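PDB 4XU6: INSIG protein homolog from Mycobacterium vanbaalenii PYR-1, which binds diacylglycerol in the membrane as a homotrimer and is a bacterial relative of the sterol-monitoring Insig proteins. Local coordinates for residues 24-29 with 161-166; 114-119 with 167-172. All coordinates share one frame; numbering follows the deposited sequence.

Contact 1 of 2, residues 24-29 with 161-166; sequences HSHVVT and APFLAP. With TDA (N-tridecanoic acid), chain E.
The imidazole of H26 and the phenyl ring of F163 approach each other from opposite directions and meet obliquely, the closest pair being H26 NE2 and F163 CZ at 3.9 Å. The backbones stay far apart, with the CA atoms of H26 and A161 separated by 11.5 Å, and across that gap the two segments come within 4.5 Å only through these two rings.

From CB, the H26 side chain leaves helix 5-29 with CG set beside the backbone N (chi1 -83°), which carries the imidazole across to the second segment. On one side of the ring, ND1 lies 3.4 Å from O21 of the bound tridecanoic acid. CE1, at the far end, approaches the same oxygen and also comes within 4.0 Å of F163 CE1. O21 sits in the imidazole plane, at the ring's edge. NE2 lies nearest F163 CZ, but its polar partner is T93 OG1, to which it is hydrogen-bonded; this bond would fix the rotation of the ring. The two ring planes are inclined at 50°.

F163 reaches H26 with CG lodged between its own backbone N and carbonyl carbon (chi1 67°), and A161 CB lies 3.3 Å above one face of its ring. L164, another residue of the pocket, brings CD2 within 3.5 Å of O21. H26 and Y150 both bind diacylglycerol, and the Y150 hydroxyl is hydrogen-bonded to the fatty acid here.

The contact is buried where the end of helix 5-29 faces the turn leading into helix 164-184. Helix 76-96 flanks it through T93, A94 and Y90, whose ring meets H26 edge-to-face, while V108 of helix 101-119 packs on F163 and T32 of strand 32-34 on H26.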
loop_
_atom_site.group_PDB
_atom_site.type_symbol
_atom_site.label_atom_id
_atom_site.label_comp_id
_atom_site.label_asym_id
_atom_site.label_seq_id
_atom_site.Cartn_x
_atom_site.Cartn_y
_atom_site.Cartn_z
ATOM N N HIS A 24 -16.801 -11.973 -3.178
ATOM C CA HIS A 24 -16.760 -12.251 -4.609
ATOM C C HIS A 24 -15.312 -12.416 -5.080
ATOM O O HIS A 24 -15.001 -13.314 -5.859
ATOM C CB HIS A 24 -17.413 -11.143 -5.431
ATOM C CG HIS A 24 -17.105 -11.254 -6.893
ATOM N ND1 HIS A 24 -17.702 -12.192 -7.707
ATOM C CD2 HIS A 24 -16.209 -10.597 -7.669
ATOM C CE1 HIS A 24 -17.214 -12.087 -8.931
ATOM N NE2 HIS A 24 -16.302 -11.131 -8.935
ATOM N N SER A 25 -14.429 -11.544 -4.601
ATOM C CA SER A 25 -13.016 -11.616 -4.966
ATOM C C SER A 25 -12.394 -12.956 -4.563
ATOM O O SER A 25 -11.674 -13.573 -5.350
ATOM C CB SER A 25 -12.242 -10.449 -4.341
ATOM O OG SER A 25 -12.703 -9.215 -4.863
ATOM N N HIS A 26 -12.675 -13.415 -3.343
ATOM C CA HIS A 26 -12.196 -14.730 -2.904
ATOM C C HIS A 26 -12.745 -15.876 -3.758
ATOM O O HIS A 26 -12.010 -16.795 -4.130
ATOM C CB HIS A 26 -12.543 -14.971 -1.428
ATOM C CG HIS A 26 -11.556 -14.367 -0.477
ATOM N ND1 HIS A 26 -11.743 -14.356 0.890
ATOM C CD2 HIS A 26 -10.363 -13.766 -0.698
ATOM C CE1 HIS A 26 -10.710 -13.764 1.467
ATOM N NE2 HIS A 26 -9.857 -13.399 0.525
ATOM N N VAL A 27 -14.036 -15.825 -4.066
ATOM C CA VAL A 27 -14.647 -16.902 -4.852
ATOM C C VAL A 27 -14.093 -16.954 -6.279
ATOM O O VAL A 27 -13.688 -18.026 -6.754
ATOM C CB VAL A 27 -16.186 -16.810 -4.859
ATOM C CG1 VAL A 27 -16.795 -17.775 -5.895
ATOM C CG2 VAL A 27 -16.740 -17.111 -3.460
ATOM N N VAL A 28 -14.041 -15.802 -6.943
ATOM C CA VAL A 28 -13.631 -15.755 -8.347
ATOM C C VAL A 28 -12.147 -16.081 -8.538
ATOM O O VAL A 28 -11.738 -16.540 -9.600
ATOM C CB VAL A 28 -13.991 -14.397 -9.023
ATOM C CG1 VAL A 28 -13.046 -13.278 -8.551
ATOM C CG2 VAL A 28 -13.944 -14.532 -10.537
ATOM N N THR A 29 -11.334 -15.872 -7.506
ATOM C CA THR A 29 -9.920 -16.214 -7.607
ATOM C C THR A 29 -9.656 -17.627 -7.107
ATOM O O THR A 29 -8.538 -18.124 -7.221
ATOM C CB THR A 29 -9.027 -15.269 -6.771
ATOM O OG1 THR A 29 -9.472 -15.291 -5.412
ATOM C CG2 THR A 29 -9.076 -13.851 -7.302
ATOM N N ALA A 161 -7.535 -19.481 6.404
ATOM C CA ALA A 161 -6.298 -18.751 6.112
ATOM C C ALA A 161 -5.765 -18.004 7.331
ATOM O O ALA A 161 -6.515 -17.317 8.024
ATOM C CB ALA A 161 -6.504 -17.792 4.949
ATOM N N PRO A 162 -4.461 -18.147 7.606
ATOM C CA PRO A 162 -3.834 -17.380 8.690
ATOM C C PRO A 162 -4.021 -15.866 8.525
ATOM O O PRO A 162 -4.104 -15.166 9.533
ATOM C CB PRO A 162 -2.356 -17.769 8.581
ATOM C CG PRO A 162 -2.402 -19.197 8.034
ATOM C CD PRO A 162 -3.562 -19.178 7.048
ATOM N N PHE A 163 -4.119 -15.377 7.284
ATOM C CA PHE A 163 -4.313 -13.943 7.059
ATOM C C PHE A 163 -5.626 -13.397 7.632
ATOM O O PHE A 163 -5.781 -12.191 7.761
ATOM C CB PHE A 163 -4.128 -13.526 5.579
ATOM C CG PHE A 163 -5.176 -14.074 4.620
ATOM C CD1 PHE A 163 -6.512 -13.667 4.694
ATOM C CD2 PHE A 163 -4.799 -14.937 3.601
ATOM C CE1 PHE A 163 -7.463 -14.159 3.790
ATOM C CE2 PHE A 163 -5.734 -15.434 2.686
ATOM C CZ PHE A 163 -7.068 -15.041 2.783
ATOM N N LEU A 164 -6.569 -14.281 7.962
ATOM C CA LEU A 164 -7.822 -13.833 8.572
ATOM C C LEU A 164 -7.582 -13.095 9.875
ATOM O O LEU A 164 -8.302 -12.161 10.199
ATOM C CB LEU A 164 -8.769 -15.008 8.830
ATOM C CG LEU A 164 -9.332 -15.675 7.575
ATOM C CD1 LEU A 164 -10.223 -16.856 7.971
ATOM C CD2 LEU A 164 -10.114 -14.673 6.734
ATOM N N ALA A 165 -6.578 -13.512 10.638
ATOM C CA ALA A 165 -6.352 -12.856 11.919
ATOM C C ALA A 165 -6.047 -11.350 11.760
ATOM O O ALA A 165 -6.749 -10.523 12.343
ATOM C CB ALA A 165 -5.283 -13.597 12.761
ATOM N N PRO A 166 -5.023 -10.984 10.950
ATOM C CA PRO A 166 -4.855 -9.530 10.807
ATOM C C PRO A 166 -5.945 -8.868 9.952
ATOM O O PRO A 166 -6.196 -7.677 10.128
ATOM C CB PRO A 166 -3.481 -9.392 10.130
ATOM C CG PRO A 166 -3.220 -10.717 9.475
ATOM C CD PRO A 166 -3.883 -11.729 10.382
HETATM O O21 TDA E . -12.488 -14.419 4.222
HETATM O O22 TDA E . -14.496 -15.574 4.452
HETATM C C21 TDA E . -13.872 -14.536 4.677
HETATM C C22 TDA E . -14.557 -13.382 5.350
HETATM C C23 TDA E . -13.552 -12.329 5.824
HETATM C C24 TDA E . -14.262 -11.085 6.357
HETATM C C25 TDA E . -13.264 -10.080 6.935
HETATM C C26 TDA E . -13.948 -8.817 7.451
HETATM C C27 TDA E . -14.490 -8.042 6.259
HETATM C C28 TDA E . -15.160 -6.751 6.671
HETATM C C29 TDA E . -15.813 -6.114 5.456
HETATM C C30 TDA E . -16.429 -4.795 5.885
HETATM C C31 TDA E . -15.332 -3.811 6.264
HETATM C C32 TDA E . -15.911 -2.424 6.515
HETATM C C33 TDA E . -14.996 -1.607 7.418
#

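Contact 2 of 2, residues 114-119 with 167-172; sequences ITWCVL and LYFAFG. With TDA (N-tridecanoic acid), chain E; BOG (octyl beta-D-glucopyranoside), chain D; TDA (N-tridecanoic acid), chain F.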
loop_
_atom_site.group_PDB
_atom_site.type_symbol
_atom_site.label_atom_id
_atom_site.label_comp_id
_atom_site.label_asym_id
_atom_site.label_seq_id
_atom_site.Cartn_x
_atom_site.Cartn_y
_atom_site.Cartn_z
ATOM N N ILE A 114 -0.384 -0.845 9.987
ATOM C CA ILE A 114 -0.355 0.527 9.485
ATOM C C ILE A 114 -1.730 1.185 9.629
ATOM O O ILE A 114 -1.836 2.342 10.049
ATOM C CB ILE A 114 0.145 0.590 8.035
ATOM C CG1 ILE A 114 1.657 0.312 7.993
ATOM C CG2 ILE A 114 -0.151 1.958 7.414
ATOM C CD1 ILE A 114 2.186 -0.078 6.615
ATOM N N THR A 115 -2.778 0.436 9.302
ATOM C CA THR A 115 -4.153 0.922 9.472
ATOM C C THR A 115 -4.402 1.364 10.915
ATOM O O THR A 115 -4.911 2.459 11.160
ATOM C CB THR A 115 -5.179 -0.168 9.060
ATOM O OG1 THR A 115 -4.932 -0.541 7.707
ATOM C CG2 THR A 115 -6.617 0.352 9.173
ATOM N N TRP A 116 -4.019 0.522 11.870
ATOM C CA TRP A 116 -4.197 0.866 13.271
ATOM C C TRP A 116 -3.330 2.062 13.696
ATOM O O TRP A 116 -3.798 2.948 14.421
ATOM C CB TRP A 116 -3.923 -0.332 14.190
ATOM C CG TRP A 116 -4.123 0.059 15.620
ATOM C CD1 TRP A 116 -5.315 0.269 16.262
ATOM C CD2 TRP A 116 -3.096 0.356 16.573
ATOM N NE1 TRP A 116 -5.086 0.672 17.564
ATOM C CE2 TRP A 116 -3.731 0.728 17.779
ATOM C CE3 TRP A 116 -1.698 0.346 16.523
ATOM C CZ2 TRP A 116 -3.012 1.076 18.929
ATOM C CZ3 TRP A 116 -0.986 0.682 17.667
ATOM C CH2 TRP A 116 -1.642 1.047 18.849
ATOM N N CYS A 117 -2.072 2.093 13.258
ATOM C CA CYS A 117 -1.199 3.224 13.617
ATOM C C CYS A 117 -1.759 4.557 13.132
ATOM O O CYS A 117 -1.681 5.569 13.835
ATOM C CB CYS A 117 0.208 3.028 13.056
ATOM S SG CYS A 117 1.154 1.766 13.929
ATOM N N VAL A 118 -2.333 4.554 11.934
ATOM C CA VAL A 118 -2.846 5.787 11.344
ATOM C C VAL A 118 -4.179 6.215 11.975
ATOM O O VAL A 118 -4.403 7.402 12.240
ATOM C CB VAL A 118 -3.019 5.645 9.811
ATOM C CG1 VAL A 118 -3.691 6.888 9.215
ATOM C CG2 VAL A 118 -1.670 5.391 9.140
ATOM N N LEU A 119 -5.049 5.244 12.240
ATOM C CA LEU A 119 -6.455 5.542 12.520
ATOM C C LEU A 119 -6.959 5.096 13.885
ATOM O O LEU A 119 -7.971 5.609 14.375
ATOM C CB LEU A 119 -7.337 4.866 11.466
ATOM C CG LEU A 119 -7.136 5.271 10.016
ATOM C CD1 LEU A 119 -8.008 4.385 9.156
ATOM C CD2 LEU A 119 -7.501 6.730 9.820
ATOM N N LEU A 167 -6.585 -9.607 9.046
ATOM C CA LEU A 167 -7.660 -8.999 8.256
ATOM C C LEU A 167 -8.834 -8.609 9.152
ATOM O O LEU A 167 -9.318 -7.484 9.083
ATOM C CB LEU A 167 -8.118 -9.916 7.108
ATOM C CG LEU A 167 -9.296 -9.438 6.243
ATOM C CD1 LEU A 167 -8.990 -8.098 5.593
ATOM C CD2 LEU A 167 -9.658 -10.507 5.179
ATOM N N TYR A 168 -9.283 -9.533 9.999
ATOM C CA TYR A 168 -10.365 -9.231 10.937
ATOM C C TYR A 168 -9.944 -8.151 11.930
ATOM O O TYR A 168 -10.744 -7.291 12.295
ATOM C CB TYR A 168 -10.817 -10.496 11.684
ATOM C CG TYR A 168 -11.830 -11.346 10.926
ATOM C CD1 TYR A 168 -13.143 -10.905 10.761
ATOM C CD2 TYR A 168 -11.480 -12.585 10.391
ATOM C CE1 TYR A 168 -14.084 -11.673 10.074
ATOM C CE2 TYR A 168 -12.426 -13.375 9.694
ATOM C CZ TYR A 168 -13.728 -12.895 9.546
ATOM O OH TYR A 168 -14.686 -13.636 8.870
ATOM N N PHE A 169 -8.686 -8.185 12.364
ATOM C CA PHE A 169 -8.209 -7.157 13.292
ATOM C C PHE A 169 -8.393 -5.752 12.702
ATOM O O PHE A 169 -8.934 -4.866 13.352
ATOM C CB PHE A 169 -6.740 -7.385 13.667
ATOM C CG PHE A 169 -6.164 -6.277 14.523
ATOM C CD1 PHE A 169 -6.346 -6.283 15.905
ATOM C CD2 PHE A 169 -5.483 -5.213 13.938
ATOM C CE1 PHE A 169 -5.831 -5.247 16.695
ATOM C CE2 PHE A 169 -4.960 -4.182 14.715
ATOM C CZ PHE A 169 -5.141 -4.195 16.096
ATOM N N ALA A 170 -7.946 -5.562 11.463
ATOM C CA ALA A 170 -8.096 -4.277 10.783
ATOM C C ALA A 170 -9.568 -3.905 10.634
ATOM O O ALA A 170 -9.936 -2.757 10.816
ATOM C CB ALA A 170 -7.401 -4.303 9.405
ATOM N N PHE A 171 -10.400 -4.882 10.291
ATOM C CA PHE A 171 -11.850 -4.689 10.245
ATOM C C PHE A 171 -12.389 -4.141 11.586
ATOM O O PHE A 171 -13.105 -3.134 11.613
ATOM C CB PHE A 171 -12.518 -6.020 9.837
ATOM C CG PHE A 171 -14.019 -6.068 10.059
ATOM C CD1 PHE A 171 -14.853 -5.050 9.606
ATOM C CD2 PHE A 171 -14.585 -7.161 10.703
ATOM C CE1 PHE A 171 -16.240 -5.112 9.813
ATOM C CE2 PHE A 171 -15.965 -7.243 10.912
ATOM C CZ PHE A 171 -16.792 -6.231 10.459
ATOM N N GLY A 172 -12.034 -4.785 12.693
ATOM C CA GLY A 172 -12.474 -4.313 14.002
ATOM C C GLY A 172 -12.023 -2.893 14.340
ATOM O O GLY A 172 -12.796 -2.087 14.873
HETATM O O21 TDA E . -12.488 -14.419 4.222
HETATM O O22 TDA E . -14.496 -15.574 4.452
HETATM C C21 TDA E . -13.872 -14.536 4.677
HETATM C C22 TDA E . -14.557 -13.382 5.350
HETATM C C23 TDA E . -13.552 -12.329 5.824
HETATM C C24 TDA E . -14.262 -11.085 6.357
HETATM C C25 TDA E . -13.264 -10.080 6.935
HETATM C C26 TDA E . -13.948 -8.817 7.451
HETATM C C27 TDA E . -14.490 -8.042 6.259
HETATM C C28 TDA E . -15.160 -6.751 6.671
HETATM C C29 TDA E . -15.813 -6.114 5.456
HETATM C C30 TDA E . -16.429 -4.795 5.885
HETATM C C31 TDA E . -15.332 -3.811 6.264
HETATM C C32 TDA E . -15.911 -2.424 6.515
HETATM C C33 TDA E . -14.996 -1.607 7.418
HETATM C C1 BOG D . 0.340 9.249 13.454
HETATM O O1 BOG D . 0.484 8.492 12.260
HETATM C C2 BOG D . -1.076 9.093 13.979
HETATM O O2 BOG D . -2.037 9.379 12.951
HETATM C C3 BOG D . -1.262 10.039 15.151
HETATM O O3 BOG D . -2.548 9.797 15.740
HETATM C C4 BOG D . -0.198 9.818 16.219
HETATM O O4 BOG D . 0.019 11.042 16.935
HETATM C C5 BOG D . 1.167 9.321 15.739
HETATM O O5 BOG D . 1.214 8.715 14.441
HETATM C C6 BOG D . 1.557 8.252 16.739
HETATM O O6 BOG D . 0.384 7.535 17.145
HETATM C "C1'" BOG D . 1.579 7.583 12.358
HETATM C "C2'" BOG D . 1.937 7.136 10.954
HETATM C "C3'" BOG D . 2.277 5.659 10.954
HETATM C "C4'" BOG D . 1.990 5.077 9.578
HETATM C "C5'" BOG D . 3.281 4.792 8.825
HETATM C "C6'" BOG D . 3.020 4.668 7.337
HETATM C "C7'" BOG D . 4.320 4.443 6.580
HETATM C "C8'" BOG D . 4.046 4.359 5.090
HETATM C C21 TDA F . -17.988 -16.785 6.889
HETATM C C22 TDA F . -18.365 -16.274 8.262
HETATM C C23 TDA F . -17.971 -14.817 8.448
HETATM C C24 TDA F . -18.250 -14.382 9.886
HETATM C C25 TDA F . -17.820 -12.944 10.139
HETATM C C26 TDA F . -17.714 -12.648 11.635
HETATM C C27 TDA F . -18.995 -13.044 12.358
HETATM C C28 TDA F . -18.830 -12.932 13.866
HETATM C C29 TDA F . -19.918 -12.037 14.441
HETATM C C30 TDA F . -21.298 -12.616 14.153
HETATM C C31 TDA F . -22.358 -11.531 14.293
HETATM C C32 TDA F . -22.169 -10.749 15.588
HETATM C C33 TDA F . -23.423 -9.958 15.941
#
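W116 and F169 are the one pair within 4.5 Å between 114-119 and 167-172: W116 CB meets the rim of the phenyl ring at F169 CE2, 4.0 Å away and near the ring plane. F169 CG is anti to the backbone N (chi1 175°), which brings the end of its ring nearer to the other helix than its CB is. The five-membered ring of W116 and the phenyl ring are oblique, planes at 59° and centroids 6.0 Å apart. The indole nitrogen NE1 is hydrogen-bonded to the carbonyl of D121, tying the ring to the chain just beyond its own helix.

Beside this pair, the CB of T115 is directed at the other helix while that of A170 is not; T115 CG2 and A170 CB stay just beyond contact at 4.7 Å, though both residues are buried. Packing is much tighter on the lipid side of 167-172. There C25 of one tridecanoic acid lies over a face of the Y168 ring, and C28 of the same chain lies 3.4 Å above a face of F171, both offset toward the rim. The Y168 hydroxyl also approaches C25 of a second tridecanoic acid at 3.5 Å, while hydrogen-bonded to E139. On the far side of 114-119, an octyl glucoside detergent lies along the helix, its O2 donating to V118 O (3.2 Å) and its alkyl chain running past V118 CG2.

Further along helix 164-184, V173 packs on W116 and V174 on T115. Helix 122-144 adjoins both aromatics, helix 76-96 packs on T115 and L167, helix 48-64 covers F171, and the engineered C77 of a neighbouring subunit packs on W116 and C117.

In the fold
Contacts 1 and 2 share helix 164-184: residues 161-166 and 167-172 adjoin in sequence, the first leading into this helix and the second continuing it. Their other halves come earlier in the chain, 24-29 on helix 5-29 and 114-119 on helix 101-119, so the two pairings interleave. The contact centres are about 16 Å apart. One helix thus links the first transmembrane helix to the fourth within the six-helix bundle. Both contacts also touch the same tridecanoic acid, contact 1 at its carboxylate and contact 2 along its alkyl chain, so helix 164-184 lines the lipid pocket from head group to tail.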